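Ornithine carbamoyltransferase (Gloeobacter violaceus, PDB 3GD5) probably catalyses the reversible transfer of the carbamoyl group from carbamoyl phosphate to ornithine, giving citrulline and phosphate in arginine biosynthesis. Local coordinates at residues 269-272 against 273-277. Residues are numbered along the deposited sequence; the frame is centred on the assembly and turned at random.
Sequences VLHC and LPAHR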
ATOM      1  N   VAL A 269       7.545 -32.785  25.098  1.00 44.73           N
ATOM      2  CA  VAL A 269       6.657 -32.000  24.240  1.00 42.48           C
ATOM      3  C   VAL A 269       7.460 -31.123  23.280  1.00 40.98           C
ATOM      4  O   VAL A 269       8.285 -30.313  23.707  1.00 39.23           O
ATOM      5  CB  VAL A 269       5.723 -31.081  25.066  1.00 42.97           C
ATOM      6  CG1 VAL A 269       4.863 -30.239  24.131  1.00 41.47           C
ATOM      7  CG2 VAL A 269       4.833 -31.919  25.974  1.00 42.77           C
ATOM      8  N   LEU A 270       7.217 -31.293  21.982  1.00 37.94           N
ATOM      9  CA  LEU A 270       7.912 -30.513  20.960  1.00 38.16           C
ATOM     10  C   LEU A 270       6.954 -29.642  20.163  1.00 36.19           C
ATOM     11  O   LEU A 270       5.807 -30.018  19.922  1.00 37.20           O
ATOM     12  CB  LEU A 270       8.666 -31.429  19.981  1.00 36.43           C
ATOM     13  CG  LEU A 270       9.830 -32.270  20.514  1.00 36.94           C
ATOM     14  CD1 LEU A 270      10.550 -32.950  19.358  1.00 35.47           C
ATOM     15  CD2 LEU A 270      10.789 -31.382  21.284  1.00 36.91           C
ATOM     16  N   HIS A 271       7.432 -28.467  19.770  1.00 35.07           N
ATOM     17  CA  HIS A 271       6.647 -27.540  18.957  1.00 34.21           C
ATOM     18  C   HIS A 271       7.657 -26.808  18.081  1.00 32.64           C
ATOM     19  O   HIS A 271       8.596 -26.204  18.586  1.00 33.78           O
ATOM     20  CB  HIS A 271       5.874 -26.553  19.849  1.00 33.41           C
ATOM     21  CG  HIS A 271       4.902 -25.695  19.097  1.00 34.26           C
ATOM     22  ND1 HIS A 271       3.587 -25.543  19.485  1.00 33.97           N
ATOM     23  CD2 HIS A 271       5.061 -24.925  17.992  1.00 31.98           C
ATOM     24  CE1 HIS A 271       2.980 -24.712  18.655  1.00 32.30           C
ATOM     25  NE2 HIS A 271       3.852 -24.322  17.742  1.00 34.10           N
ATOM     26  N   CYS A 272       7.484 -26.882  16.766  1.00 33.75           N
ATOM     27  CA  CYS A 272       8.414 -26.228  15.845  1.00 34.20           C
ATOM     28  C   CYS A 272       8.392 -24.685  15.867  1.00 33.47           C
ATOM     29  O   CYS A 272       9.318 -24.062  15.360  1.00 32.75           O
ATOM     30  CB  CYS A 272       8.163 -26.718  14.418  1.00 34.59           C
ATOM     31  SG  CYS A 272       6.491 -26.416  13.839  1.00 36.46           S
ATOM     32  N   LEU A 273       7.338 -24.094  16.441  1.00 33.35           N
ATOM     33  CA  LEU A 273       7.161 -22.634  16.561  1.00 33.68           C
ATOM     34  C   LEU A 273       6.810 -21.908  15.256  1.00 34.29           C
ATOM     35  O   LEU A 273       7.087 -22.408  14.168  1.00 35.92           O
ATOM     36  CB  LEU A 273       8.411 -21.997  17.179  1.00 32.28           C
ATOM     37  CG  LEU A 273       8.772 -22.468  18.597  1.00 35.54           C
ATOM     38  CD1 LEU A 273      10.044 -21.787  19.062  1.00 33.51           C
ATOM     39  CD2 LEU A 273       7.619 -22.167  19.557  1.00 34.21           C
ATOM     40  N   PRO A 274       6.178 -20.718  15.346  1.00 34.29           N
ATOM     41  CA  PRO A 274       5.778 -20.018  16.571  1.00 34.34           C
ATOM     42  C   PRO A 274       4.585 -20.728  17.170  1.00 34.71           C
ATOM     43  O   PRO A 274       3.956 -21.544  16.502  1.00 34.06           O
ATOM     44  CB  PRO A 274       5.425 -18.613  16.071  1.00 33.21           C
ATOM     45  CG  PRO A 274       4.857 -18.886  14.714  1.00 32.49           C
ATOM     46  CD  PRO A 274       5.842 -19.906  14.158  1.00 33.93           C
ATOM     47  N   ALA A 275       4.270 -20.420  18.423  1.00 35.82           N
ATOM     48  CA  ALA A 275       3.137 -21.062  19.089  1.00 36.46           C
ATOM     49  C   ALA A 275       1.983 -20.105  19.391  1.00 37.19           C
ATOM     50  O   ALA A 275       2.199 -18.924  19.672  1.00 35.27           O
ATOM     51  CB  ALA A 275       3.611 -21.708  20.385  1.00 36.15           C
ATOM     52  N   HIS A 276       0.760 -20.622  19.333  1.00 36.31           N
ATOM     53  CA  HIS A 276      -0.417 -19.830  19.654  1.00 37.61           C
ATOM     54  C   HIS A 276      -0.984 -20.398  20.955  1.00 38.92           C
ATOM     55  O   HIS A 276      -1.829 -21.302  20.923  1.00 39.09           O
ATOM     56  CB  HIS A 276      -1.484 -19.924  18.556  1.00 36.86           C
ATOM     57  CG  HIS A 276      -1.019 -19.464  17.210  1.00 38.64           C
ATOM     58  ND1 HIS A 276      -0.111 -18.439  17.042  1.00 40.10           N
ATOM     59  CD2 HIS A 276      -1.334 -19.894  15.965  1.00 38.08           C
ATOM     60  CE1 HIS A 276       0.120 -18.265  15.752  1.00 39.30           C
ATOM     61  NE2 HIS A 276      -0.610 -19.136  15.078  1.00 41.01           N
ATOM     62  N   ARG A 277      -0.513 -19.887  22.092  1.00 38.23           N
ATOM     63  CA  ARG A 277      -0.986 -20.365  23.385  1.00 38.97           C
ATOM     64  C   ARG A 277      -2.509 -20.373  23.406  1.00 38.30           C
ATOM     65  O   ARG A 277      -3.152 -19.473  22.871  1.00 37.18           O
ATOM     66  CB  ARG A 277      -0.451 -19.481  24.517  1.00 39.36           C
ATOM     67  CG  ARG A 277       1.060 -19.539  24.684  1.00 45.50           C
ATOM     68  CD  ARG A 277       1.572 -18.444  25.627  1.00 45.80           C
ATOM     69  NE  ARG A 277       2.955 -18.090  25.328  1.00 49.43           N
ATOM     70  CZ  ARG A 277       3.997 -18.880  25.554  1.00 49.22           C
ATOM     71  NH1 ARG A 277       3.805 -20.070  26.092  1.00 54.63           N
ATOM     72  NH2 ARG A 277       5.221 -18.489  25.234  1.00 47.60           N
TER
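The imidazole of His271 carries the methyl CB of Ala275 over one face, a CH-pi contact 3.8 Å from CB to the ring centroid, displaced toward the rim where CE1 lies 3.5 Å from that methyl. At the CD2 edge, near the ring plane, lies the backbone N of Leu273, too close in the model to be trusted in detail; Leu273 CD2 stands 4.1 Å from His271 CD2. A chi1 of -172° swings the ring away from the backbone N of His271, beside the carbonyl carbon, and NE2 then donates to Pro274 O at 3.0 Å. The bond is bent, 139° at the hydrogen, and the donor sits above the carbonyl plane. Replacing His271 with alanine would probably leave Pro274 O without this donor and Ala275 CB without its ring, freeing the loop to shift. The chain bends away from the strand through Leu273, with a positive phi of 73°, and the cis Leu273-Pro274 peptide, while the Leu273 side chain packs on Ile293 and Trp294 of helix 293-312. This is the His-Cys-Leu-Pro loop of the ornithine carbamoyltransferases, at the C-terminal end of an outermost strand of the parallel ornithine-domain sheet, where Cys272 and Leu273 probably bind carbamoyl phosphate, as in related enzymes.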